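PDB 4MXN: uncharacterized protein from Parabacteroides merdae, which is of unknown function but probably acts as a glycoside hydrolase on pectin-like polysaccharides. Local coordinates for residues 109-114 with 151-156; 159-164 with 182-187; 164-169 with 187-192; 207-212 with 230-235. One frame throughout, in Å; residues are numbered along the deposited sequence. Where two conformers were deposited one is given.

All four contacts belong to the coiled part of a parallel beta-solenoid. Contact 1 is its interior: 109-114 and 151-156 sit on different faces and meet by apolar side chains alone, with no hydrogen bond between them. Contacts 2, 3 and 4 instead join strands in neighbouring coils through backbone ladders, with an apolar face inward and a mostly polar, mixed face outward. Contacts 2 and 3 share V164 and V187 and both use strand 182-190, on either side of its break. I113 O probably bonds E162 N, joining contact 1 to contact 2, and V184 O probably bonds T210 N, joining contact 2 to contact 4, whose edge position leaves more residues exposed.

Contact 1: 109-114 with 151-156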
loop_
_atom_site.group_PDB
_atom_site.type_symbol
_atom_site.label_atom_id
_atom_site.label_comp_id
_atom_site.label_asym_id
_atom_site.label_seq_id
_atom_site.Cartn_x
_atom_site.Cartn_y
_atom_site.Cartn_z
ATOM N N LYS A 109 9.539 -11.645 -4.586
ATOM C CA LYS A 109 9.439 -11.618 -6.049
ATOM C C LYS A 109 8.052 -12.089 -6.503
ATOM O O LYS A 109 7.378 -12.829 -5.784
ATOM C CB LYS A 109 10.578 -12.428 -6.736
ATOM C CG LYS A 109 10.827 -13.864 -6.244
ATOM C CD LYS A 109 9.644 -14.823 -6.554
ATOM C CE LYS A 109 10.005 -16.061 -7.300
ATOM N NZ LYS A 109 8.955 -16.478 -8.275
ATOM N N ASN A 110 7.654 -11.695 -7.727
ATOM C CA ASN A 110 6.387 -12.093 -8.337
ATOM C C ASN A 110 5.221 -11.800 -7.369
ATOM O O ASN A 110 4.481 -12.695 -6.964
ATOM C CB ASN A 110 6.440 -13.576 -8.752
ATOM C CG ASN A 110 5.239 -14.055 -9.511
ATOM O OD1 ASN A 110 4.579 -13.296 -10.211
ATOM N ND2 ASN A 110 4.899 -15.315 -9.317
ATOM N N ILE A 111 5.073 -10.535 -6.992
ATOM C CA ILE A 111 4.019 -10.139 -6.044
ATOM C C ILE A 111 3.085 -9.136 -6.699
ATOM O O ILE A 111 3.458 -8.431 -7.633
ATOM C CB ILE A 111 4.615 -9.595 -4.718
ATOM C CG1 ILE A 111 5.637 -8.451 -4.980
ATOM C CG2 ILE A 111 5.245 -10.719 -3.889
ATOM C CD1 ILE A 111 5.930 -7.599 -3.822
ATOM N N GLY A 112 1.881 -9.045 -6.176
ATOM C CA GLY A 112 0.919 -8.124 -6.739
ATOM C C GLY A 112 -0.185 -7.674 -5.820
ATOM O O GLY A 112 -0.462 -8.299 -4.795
ATOM N N ILE A 113 -0.787 -6.542 -6.194
ATOM C CA ILE A 113 -1.962 -5.927 -5.576
ATOM C C ILE A 113 -2.862 -5.516 -6.728
ATOM O O ILE A 113 -2.411 -4.815 -7.632
ATOM C CB ILE A 113 -1.648 -4.738 -4.621
ATOM C CG1 ILE A 113 -0.741 -5.169 -3.437
ATOM C CG2 ILE A 113 -2.963 -4.103 -4.096
ATOM C CD1 ILE A 113 -0.100 -4.030 -2.734
ATOM N N GLY A 114 -4.105 -5.962 -6.695
ATOM C CA GLY A 114 -5.079 -5.659 -7.732
ATOM C C GLY A 114 -6.493 -5.566 -7.209
ATOM O O GLY A 114 -6.720 -5.665 -5.996
ATOM N N ILE A 151 1.115 1.431 0.484
ATOM C CA ILE A 151 1.932 0.388 -0.146
ATOM C C ILE A 151 3.407 0.773 -0.065
ATOM O O ILE A 151 3.764 1.920 -0.351
ATOM C CB ILE A 151 1.486 0.191 -1.633
ATOM C CG1 ILE A 151 0.110 -0.484 -1.746
ATOM C CG2 ILE A 151 2.547 -0.502 -2.486
ATOM C CD1 ILE A 151 -0.532 -0.280 -3.214
ATOM N N CYS A 152 4.265 -0.181 0.316
ATOM C CA CYS A 152 5.709 0.035 0.357
ATOM C C CYS A 152 6.435 -1.238 -0.083
ATOM O O CYS A 152 6.291 -2.274 0.571
ATOM C CB CYS A 152 6.177 0.491 1.738
ATOM S SG CYS A 152 7.950 0.866 1.836
HETATM N N MSE A 153 7.222 -1.149 -1.170
HETATM C CA MSE A 153 8.014 -2.285 -1.668
HETATM C C MSE A 153 9.485 -1.945 -1.642
HETATM O O MSE A 153 9.892 -0.914 -2.179
HETATM C CB MSE A 153 7.613 -2.699 -3.091
HETATM C CG MSE A 153 6.497 -3.701 -3.133
HETATM SE SE MSE A 153 4.805 -2.802 -3.418
HETATM C CE MSE A 153 3.637 -4.315 -3.018
ATOM N N GLU A 154 10.291 -2.807 -1.027
ATOM C CA GLU A 154 11.735 -2.577 -0.975
ATOM C C GLU A 154 12.495 -3.831 -1.400
ATOM O O GLU A 154 12.304 -4.896 -0.810
ATOM C CB GLU A 154 12.198 -2.102 0.408
ATOM C CG GLU A 154 13.619 -1.541 0.383
ATOM C CD GLU A 154 14.198 -1.159 1.731
ATOM O OE1 GLU A 154 13.429 -0.744 2.628
ATOM O OE2 GLU A 154 15.437 -1.254 1.882
ATOM N N GLY A 155 13.369 -3.675 -2.384
ATOM C CA GLY A 155 14.213 -4.755 -2.898
ATOM C C GLY A 155 13.443 -5.875 -3.571
ATOM O O GLY A 155 13.922 -7.005 -3.628
ATOM N N CYS A 156 12.249 -5.572 -4.078
ATOM C CA CYS A 156 11.378 -6.551 -4.709
ATOM C C CYS A 156 11.607 -6.631 -6.219
ATOM O O CYS A 156 12.086 -5.679 -6.828
ATOM C CB CYS A 156 9.922 -6.241 -4.380
ATOM S SG CYS A 156 9.516 -6.419 -2.621
#
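I113 and I151 meet tip to tip, with CD1 of I113 3.7 Å from CG1 of I151. CD1 of I113 is also 3.8 Å from CE of M153, a selenomethionine modelled in one of two conformers. M153 bends at its second torsion (chi2 97°), which brings CE between CD1 of I113 and CD1 of I111. CD1 of I111 comes within 4.0 Å of CG of M153 and equally close to SG of C156. I111 carries CG1 between its backbone N and carbonyl carbon (chi1 53°), and from there CD1 reaches inward. The strands stay apart, their axes separated by 10.5 Å and running nearly antiparallel at 165°. This is how two faces of a parallel beta-helix look at each other across the interior: no backbone bond links them, and apolar side chains meeting end to end span the distance. I161, in the same coil as I151 and M153, packs against both and against I113 of the coil before, while A105 lies on I111 and C156. On the other side of strand 151-154, C152 turns away into a disulfide with C99. The looser margin is at the corner, where K109 and N110 are exposed and direct their polar ends to N73.

Contact 2: 159-164 with 182-187; sequences VKIEQV and VTVDKV
Two successive coils of the parallel beta-helix stack here, strand 159-162 on strand 182-185, in register and only 7° from parallel. V159 O accepts from T183 N at 2.9 Å, and I161 N then donates to T183 O. I161 O takes D185 N, and the ladder ends with Q163 N on D185 O at 3.0 Å. On the inward face V159 and V182 lie side by side, pointing the same way, with CB of V159 3.9 Å from CG2 of V182. I161 meets V187 at an angle, CG2 to CG2 at 3.9 Å; its CG2 stands opposite the backbone N (chi1 -48° for CG1) and is the branch that touches. Y176 backs both I161 and V182 from within. The outward face carries K160, E162, T183 and D185. T183 holds OG1 between its backbone N and carbonyl carbon (chi1 64°), and from this position the hydroxyl donates to a water 2.8 Å from OG1. That water donates hydrogen bonds to I161 O and to OD1 of D185, the latter at 2.7 Å. Q163, past the end of the strand, sends OE1 to the backbone N of G115 on the preceding coil. I161 O is thus gripped by both a backbone N-H and a water, and the bridge from T183 to D185 probably steadies both side chains. A dry valine and isoleucine face and a hydrated polar face therefore share one ladder, which binds coil to coil without any salt bridge between the two strands.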
loop_
_atom_site.group_PDB
_atom_site.type_symbol
_atom_site.label_atom_id
_atom_site.label_comp_id
_atom_site.label_asym_id
_atom_site.label_seq_id
_atom_site.Cartn_x
_atom_site.Cartn_y
_atom_site.Cartn_z
ATOM N N VAL A 159 6.886 -6.783 -9.712
ATOM C CA VAL A 159 5.804 -6.252 -8.876
ATOM C C VAL A 159 4.686 -5.738 -9.783
ATOM O O VAL A 159 4.940 -4.898 -10.644
ATOM C CB VAL A 159 6.344 -5.133 -7.948
ATOM C CG1 VAL A 159 5.218 -4.495 -7.129
ATOM C CG2 VAL A 159 7.460 -5.653 -7.044
ATOM N N LYS A 160 3.450 -6.209 -9.559
ATOM C CA LYS A 160 2.320 -5.803 -10.377
ATOM C C LYS A 160 1.240 -5.151 -9.509
ATOM O O LYS A 160 0.558 -5.819 -8.743
ATOM C CB LYS A 160 1.767 -7.009 -11.154
ATOM C CG LYS A 160 0.656 -6.666 -12.151
ATOM C CD LYS A 160 0.092 -7.932 -12.775
ATOM C CE LYS A 160 -1.211 -7.665 -13.475
ATOM N NZ LYS A 160 -1.767 -8.898 -14.095
ATOM N N ILE A 161 1.094 -3.833 -9.644
ATOM C CA ILE A 161 0.081 -3.061 -8.916
ATOM C C ILE A 161 -0.925 -2.583 -9.941
ATOM O O ILE A 161 -0.521 -1.992 -10.939
ATOM C CB ILE A 161 0.680 -1.867 -8.095
ATOM C CG1 ILE A 161 1.903 -2.263 -7.219
ATOM C CG2 ILE A 161 -0.416 -1.116 -7.272
ATOM C CD1 ILE A 161 1.675 -3.276 -6.078
ATOM N N GLU A 162 -2.224 -2.832 -9.720
ATOM C CA GLU A 162 -3.241 -2.361 -10.665
ATOM C C GLU A 162 -4.604 -2.115 -10.023
ATOM O O GLU A 162 -4.915 -2.683 -8.972
ATOM C CB GLU A 162 -3.405 -3.358 -11.841
ATOM C CG GLU A 162 -3.895 -4.754 -11.462
ATOM C CD GLU A 162 -4.263 -5.657 -12.627
ATOM O OE1 GLU A 162 -4.092 -5.248 -13.801
ATOM O OE2 GLU A 162 -4.727 -6.786 -12.358
ATOM N N GLN A 163 -5.409 -1.255 -10.681
ATOM C CA GLN A 163 -6.840 -0.957 -10.495
ATOM C C GLN A 163 -7.255 -0.366 -9.155
ATOM O O GLN A 163 -8.308 0.277 -9.095
ATOM C CB GLN A 163 -7.683 -2.242 -10.675
ATOM C CG GLN A 163 -7.462 -3.018 -11.973
ATOM C CD GLN A 163 -8.151 -4.355 -11.872
ATOM O OE1 GLN A 163 -7.750 -5.237 -11.090
ATOM N NE2 GLN A 163 -9.222 -4.523 -12.638
ATOM N N VAL A 164 -6.513 -0.664 -8.073
ATOM C CA VAL A 164 -6.896 -0.243 -6.716
ATOM C C VAL A 164 -7.000 1.290 -6.557
ATOM O O VAL A 164 -6.348 2.046 -7.269
ATOM C CB VAL A 164 -5.964 -0.829 -5.610
ATOM C CG1 VAL A 164 -6.146 -2.334 -5.469
ATOM C CG2 VAL A 164 -4.486 -0.474 -5.850
ATOM N N VAL A 182 8.756 -3.153 -11.996
ATOM C CA VAL A 182 7.522 -2.751 -11.317
ATOM C C VAL A 182 6.565 -2.198 -12.365
ATOM O O VAL A 182 6.994 -1.445 -13.242
ATOM C CB VAL A 182 7.792 -1.705 -10.193
ATOM C CG1 VAL A 182 6.489 -1.215 -9.542
ATOM C CG2 VAL A 182 8.748 -2.255 -9.143
ATOM N N THR A 183 5.277 -2.586 -12.288
ATOM C CA THR A 183 4.228 -2.029 -13.152
ATOM C C THR A 183 3.126 -1.520 -12.242
ATOM O O THR A 183 2.776 -2.190 -11.278
ATOM C CB THR A 183 3.706 -3.026 -14.209
ATOM O OG1 THR A 183 3.082 -4.132 -13.568
ATOM C CG2 THR A 183 4.792 -3.485 -15.218
ATOM N N VAL A 184 2.628 -0.306 -12.507
ATOM C CA VAL A 184 1.521 0.334 -11.756
ATOM C C VAL A 184 0.516 0.784 -12.807
ATOM O O VAL A 184 0.801 1.710 -13.567
ATOM C CB VAL A 184 1.995 1.493 -10.831
ATOM C CG1 VAL A 184 0.854 1.993 -9.959
ATOM C CG2 VAL A 184 3.185 1.073 -9.963
ATOM N N ASP A 185 -0.619 0.088 -12.905
ATOM C CA ASP A 185 -1.597 0.324 -13.964
ATOM C C ASP A 185 -2.996 0.652 -13.459
ATOM O O ASP A 185 -3.520 -0.086 -12.641
ATOM C CB ASP A 185 -1.685 -0.932 -14.858
ATOM C CG ASP A 185 -0.534 -1.093 -15.823
ATOM O OD1 ASP A 185 0.491 -1.667 -15.426
ATOM O OD2 ASP A 185 -0.666 -0.645 -16.982
ATOM N N LYS A 186 -3.629 1.721 -13.989
ATOM C CA LYS A 186 -5.027 2.115 -13.669
ATOM C C LYS A 186 -5.255 2.331 -12.137
ATOM O O LYS A 186 -6.342 2.069 -11.614
ATOM C CB LYS A 186 -6.030 1.067 -14.233
ATOM C CG LYS A 186 -5.852 0.785 -15.733
ATOM C CD LYS A 186 -6.511 -0.531 -16.160
ATOM C CE LYS A 186 -6.116 -0.936 -17.561
ATOM N NZ LYS A 186 -4.809 -1.640 -17.583
ATOM N N VAL A 187 -4.229 2.825 -11.439
ATOM C CA VAL A 187 -4.347 3.057 -9.994
ATOM C C VAL A 187 -4.877 4.481 -9.771
ATOM O O VAL A 187 -4.551 5.388 -10.520
ATOM C CB VAL A 187 -3.016 2.781 -9.223
ATOM C CG1 VAL A 187 -3.106 3.195 -7.745
ATOM C CG2 VAL A 187 -2.619 1.308 -9.323
HETATM O O HOH W 1 5.777 -5.994 -13.153
HETATM O O HOH W 2 0.405 -3.265 -13.254
#

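Contact 3: 164-169 with 187-192; sequences VTLQDA and VVVNAG
L166 stands at the middle of the ladder, its N giving a 2.7 Å bond to V188 O while its O receives N190 N at 2.8 Å. V188 N on V164 O precedes this pair, and D168 N on N190 O, at 2.9 Å, follows it. Inward, CD1 of L166 rests 3.8 Å from CG1 of V187. Outward, T165 lies alongside V188, with OG1 3.7 Å from CB of V188. CG2 of T165, opposite the backbone N because OG1 sits at chi1 -71°, comes within 3.4 Å of ND2 of N190. Past the strands a water accepts from A169 N and donates to N190 O, giving that carbonyl a second partner. D168 packs its side chain beside G192, with OD1 3.7 Å from the glycine CA. What positions D168 lies outside: OD1 is bonded to S123 OG and A193 N. Beneath L166, L150 and E174 supply the next layer, and I119 packs against it from the previous coil. Parallel strands in register, 17° apart and one coil from each other, with aliphatic residues turned inward, make this a ladder of the parallel beta-helix.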
loop_
_atom_site.group_PDB
_atom_site.type_symbol
_atom_site.label_atom_id
_atom_site.label_comp_id
_atom_site.label_asym_id
_atom_site.label_seq_id
_atom_site.Cartn_x
_atom_site.Cartn_y
_atom_site.Cartn_z
ATOM N N VAL A 164 -6.513 -0.664 -8.073
ATOM C CA VAL A 164 -6.896 -0.243 -6.716
ATOM C C VAL A 164 -7.000 1.290 -6.557
ATOM O O VAL A 164 -6.348 2.046 -7.269
ATOM C CB VAL A 164 -5.964 -0.829 -5.610
ATOM C CG1 VAL A 164 -6.146 -2.334 -5.469
ATOM C CG2 VAL A 164 -4.486 -0.474 -5.850
ATOM N N THR A 165 -7.842 1.714 -5.620
ATOM C CA THR A 165 -7.966 3.107 -5.216
ATOM C C THR A 165 -7.201 3.203 -3.901
ATOM O O THR A 165 -7.502 2.473 -2.959
ATOM C CB THR A 165 -9.437 3.566 -5.152
ATOM O OG1 THR A 165 -9.951 3.674 -6.495
ATOM C CG2 THR A 165 -9.588 4.914 -4.448
ATOM N N LEU A 166 -6.182 4.067 -3.864
ATOM C CA LEU A 166 -5.348 4.301 -2.681
ATOM C C LEU A 166 -5.858 5.585 -2.078
ATOM O O LEU A 166 -5.761 6.648 -2.699
ATOM C CB LEU A 166 -3.854 4.368 -3.093
ATOM C CG LEU A 166 -3.314 3.077 -3.734
ATOM C CD1 LEU A 166 -1.880 3.231 -4.152
ATOM C CD2 LEU A 166 -3.484 1.884 -2.786
ATOM N N GLN A 167 -6.493 5.481 -0.921
ATOM C CA GLN A 167 -7.169 6.631 -0.350
ATOM C C GLN A 167 -6.673 7.033 1.023
ATOM O O GLN A 167 -6.594 6.212 1.944
ATOM C CB GLN A 167 -8.666 6.311 -0.277
ATOM C CG GLN A 167 -9.564 7.370 0.361
ATOM C CD GLN A 167 -11.007 6.955 0.252
ATOM O OE1 GLN A 167 -11.599 6.953 -0.827
ATOM N NE2 GLN A 167 -11.576 6.522 1.348
ATOM N N ASP A 168 -6.458 8.351 1.175
ATOM C CA ASP A 168 -6.196 9.027 2.450
ATOM C C ASP A 168 -5.050 8.380 3.224
ATOM O O ASP A 168 -5.163 8.078 4.408
ATOM C CB ASP A 168 -7.499 9.044 3.283
ATOM C CG ASP A 168 -7.439 9.863 4.547
ATOM O OD1 ASP A 168 -6.842 10.967 4.510
ATOM O OD2 ASP A 168 -8.003 9.409 5.575
ATOM N N ALA A 169 -3.929 8.218 2.540
ATOM C CA ALA A 169 -2.706 7.666 3.074
ATOM C C ALA A 169 -2.261 8.444 4.321
ATOM O O ALA A 169 -2.303 9.677 4.312
ATOM C CB ALA A 169 -1.618 7.728 2.005
ATOM N N VAL A 187 -4.229 2.825 -11.439
ATOM C CA VAL A 187 -4.347 3.057 -9.994
ATOM C C VAL A 187 -4.877 4.481 -9.771
ATOM O O VAL A 187 -4.551 5.388 -10.520
ATOM C CB VAL A 187 -3.016 2.781 -9.223
ATOM C CG1 VAL A 187 -3.106 3.195 -7.745
ATOM C CG2 VAL A 187 -2.619 1.308 -9.323
ATOM N N VAL A 188 -5.734 4.655 -8.779
ATOM C CA VAL A 188 -6.285 5.963 -8.450
ATOM C C VAL A 188 -5.758 6.329 -7.060
ATOM O O VAL A 188 -5.885 5.521 -6.135
ATOM C CB VAL A 188 -7.839 5.992 -8.519
ATOM C CG1 VAL A 188 -8.407 7.311 -7.966
ATOM C CG2 VAL A 188 -8.348 5.719 -9.949
ATOM N N VAL A 189 -5.128 7.518 -6.919
ATOM C CA VAL A 189 -4.686 7.982 -5.598
ATOM C C VAL A 189 -5.601 9.143 -5.197
ATOM O O VAL A 189 -5.642 10.160 -5.897
ATOM C CB VAL A 189 -3.181 8.357 -5.481
ATOM C CG1 VAL A 189 -2.848 8.834 -4.071
ATOM C CG2 VAL A 189 -2.276 7.185 -5.870
ATOM N N ASN A 190 -6.380 8.953 -4.106
ATOM C CA ASN A 190 -7.278 9.977 -3.560
ATOM C C ASN A 190 -6.623 10.516 -2.308
ATOM O O ASN A 190 -6.366 9.753 -1.388
ATOM C CB ASN A 190 -8.687 9.437 -3.296
ATOM C CG ASN A 190 -9.479 9.164 -4.550
ATOM O OD1 ASN A 190 -9.365 9.867 -5.553
ATOM N ND2 ASN A 190 -10.371 8.197 -4.494
ATOM N N ALA A 191 -6.234 11.795 -2.333
ATOM C CA ALA A 191 -5.500 12.441 -1.239
ATOM C C ALA A 191 -6.191 12.286 0.109
ATOM O O ALA A 191 -5.502 12.074 1.101
ATOM C CB ALA A 191 -5.296 13.922 -1.536
ATOM N N GLY A 192 -7.523 12.379 0.126
ATOM C CA GLY A 192 -8.307 12.360 1.356
ATOM C C GLY A 192 -7.926 13.595 2.141
ATOM O O GLY A 192 -7.991 14.701 1.610
HETATM O O HOH W 3 -3.788 8.583 -0.567
#

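Contact 4: 207-212 with 230-235; sequences VKMTDC and LIFTNC
D211 and N234 close the end of this pair with a side-chain bond: ND2 of N234 donates to OD1 of D211 at 2.8 Å, nearly straight at 166°. The bond uses the anti lone pair of OD1 and lies close to the plane of the N234 amide, while the carboxylate plane is turned 76° from that amide. N234 reaches across because its CG stands opposite the backbone N (chi1 -173°). M209, a selenomethionine given in one of two conformers, sends CG the same way and runs on extended to SE, 5.2 Å from the centroid of the F232 ring in an oblique Met-aromatic contact; the bend at the last torsion turns only CE. CB of M209 is 3.8 Å from CD2 of F232, and CG of M209 is 3.6 Å from SG of C235. Beside them CD2 of L230 leans onto CB of V207, also at 3.6 Å. On the outer face T210 and T233 point the same way, and one water, 2.6 Å from OG1 of T210 and 2.7 Å from OG1 of T233, joins their hydroxyls. K208 runs alongside I231, CE to CD1. Backbone bonds I231 N to V207 O, M209 N to I231 O, T233 N to M209 O and D211 N to T233 O form the parallel ladder beneath. Strand 205-210 is sandwiched between strand 182-190, where V182 and V184 back V207 and M209, and strand 230-233 of the last coil, where V243 and S244, the last residues modelled, pack on C235 and F232.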
loop_
_atom_site.group_PDB
_atom_site.type_symbol
_atom_site.label_atom_id
_atom_site.label_comp_id
_atom_site.label_asym_id
_atom_site.label_seq_id
_atom_site.Cartn_x
_atom_site.Cartn_y
_atom_site.Cartn_z
ATOM N N VAL A 207 10.392 0.736 -14.060
ATOM C CA VAL A 207 9.117 1.099 -13.434
ATOM C C VAL A 207 8.246 1.651 -14.537
ATOM O O VAL A 207 8.580 2.684 -15.131
ATOM C CB VAL A 207 9.220 2.052 -12.207
ATOM C CG1 VAL A 207 7.835 2.358 -11.625
ATOM C CG2 VAL A 207 10.135 1.468 -11.124
ATOM N N LYS A 208 7.149 0.935 -14.841
ATOM C CA LYS A 208 6.230 1.372 -15.879
ATOM C C LYS A 208 4.915 1.738 -15.233
ATOM O O LYS A 208 4.212 0.858 -14.725
ATOM C CB LYS A 208 6.047 0.310 -16.984
ATOM C CG LYS A 208 7.281 0.033 -17.823
ATOM C CD LYS A 208 6.876 -0.717 -19.088
ATOM C CE LYS A 208 8.039 -1.083 -19.964
ATOM N NZ LYS A 208 7.591 -1.419 -21.347
HETATM N N MSE A 209 4.580 3.033 -15.260
HETATM C CA MSE A 209 3.337 3.539 -14.680
HETATM C C MSE A 209 2.426 4.010 -15.811
HETATM O O MSE A 209 2.834 4.871 -16.598
HETATM C CB MSE A 209 3.622 4.661 -13.668
HETATM C CG MSE A 209 2.460 4.906 -12.729
HETATM SE SE MSE A 209 2.878 5.947 -11.142
HETATM C CE MSE A 209 4.040 4.701 -10.214
ATOM N N THR A 210 1.212 3.413 -15.916
ATOM C CA THR A 210 0.262 3.708 -16.994
ATOM C C THR A 210 -1.159 3.936 -16.478
ATOM O O THR A 210 -1.637 3.186 -15.624
ATOM C CB THR A 210 0.284 2.533 -17.992
ATOM O OG1 THR A 210 1.640 2.214 -18.287
ATOM C CG2 THR A 210 -0.464 2.828 -19.306
ATOM N N ASP A 211 -1.835 4.967 -17.022
ATOM C CA ASP A 211 -3.240 5.310 -16.730
ATOM C C ASP A 211 -3.486 5.520 -15.235
ATOM O O ASP A 211 -4.508 5.086 -14.687
ATOM C CB ASP A 211 -4.201 4.226 -17.279
ATOM C CG ASP A 211 -4.114 4.063 -18.778
ATOM O OD1 ASP A 211 -4.010 5.082 -19.476
ATOM O OD2 ASP A 211 -4.082 2.916 -19.241
ATOM N N CYS A 212 -2.560 6.195 -14.577
ATOM C CA CYS A 212 -2.735 6.465 -13.155
ATOM C C CYS A 212 -3.292 7.858 -12.947
ATOM O O CYS A 212 -2.942 8.786 -13.681
ATOM C CB CYS A 212 -1.427 6.237 -12.408
ATOM S SG CYS A 212 -0.925 4.501 -12.402
ATOM N N LEU A 230 12.364 4.337 -16.258
ATOM C CA LEU A 230 11.076 4.821 -15.763
ATOM C C LEU A 230 10.231 5.262 -16.948
ATOM O O LEU A 230 10.708 6.060 -17.766
ATOM C CB LEU A 230 11.234 5.994 -14.772
ATOM C CG LEU A 230 12.122 5.826 -13.546
ATOM C CD1 LEU A 230 12.109 7.086 -12.728
ATOM C CD2 LEU A 230 11.663 4.682 -12.652
ATOM N N ILE A 231 9.013 4.711 -17.085
ATOM C CA ILE A 231 8.117 5.067 -18.191
ATOM C C ILE A 231 6.744 5.410 -17.621
ATOM O O ILE A 231 6.063 4.546 -17.059
ATOM C CB ILE A 231 8.019 3.977 -19.307
ATOM C CG1 ILE A 231 9.416 3.611 -19.892
ATOM C CG2 ILE A 231 7.042 4.424 -20.422
ATOM C CD1 ILE A 231 9.480 2.352 -20.755
ATOM N N PHE A 232 6.341 6.664 -17.791
ATOM C CA PHE A 232 5.046 7.180 -17.353
ATOM C C PHE A 232 4.196 7.444 -18.585
ATOM O O PHE A 232 4.599 8.239 -19.440
ATOM C CB PHE A 232 5.220 8.460 -16.513
ATOM C CG PHE A 232 5.979 8.278 -15.222
ATOM C CD1 PHE A 232 7.372 8.341 -15.195
ATOM C CD2 PHE A 232 5.304 8.102 -14.025
ATOM C CE1 PHE A 232 8.073 8.182 -13.993
ATOM C CE2 PHE A 232 6.003 7.951 -12.823
ATOM C CZ PHE A 232 7.383 7.974 -12.820
ATOM N N THR A 233 3.047 6.746 -18.705
ATOM C CA THR A 233 2.130 6.907 -19.843
ATOM C C THR A 233 0.771 7.292 -19.308
ATOM O O THR A 233 0.199 6.532 -18.528
ATOM C CB THR A 233 2.049 5.614 -20.677
ATOM O OG1 THR A 233 3.356 5.213 -21.065
ATOM C CG2 THR A 233 1.127 5.740 -21.896
ATOM N N ASN A 234 0.244 8.446 -19.748
ATOM C CA ASN A 234 -1.075 8.949 -19.352
ATOM C C ASN A 234 -1.275 8.910 -17.796
ATOM O O ASN A 234 -2.275 8.381 -17.293
ATOM C CB ASN A 234 -2.197 8.169 -20.106
ATOM C CG ASN A 234 -3.584 8.725 -19.893
ATOM O OD1 ASN A 234 -3.792 9.946 -19.809
ATOM N ND2 ASN A 234 -4.549 7.835 -19.692
ATOM N N CYS A 235 -0.295 9.447 -17.049
ATOM C CA CYS A 235 -0.386 9.589 -15.590
ATOM C C CYS A 235 -0.622 11.057 -15.340
ATOM O O CYS A 235 0.208 11.875 -15.740
ATOM C CB CYS A 235 0.868 9.065 -14.901
ATOM S SG CYS A 235 1.122 7.289 -15.098
HETATM O O HOH W 4 3.834 3.347 -19.227
#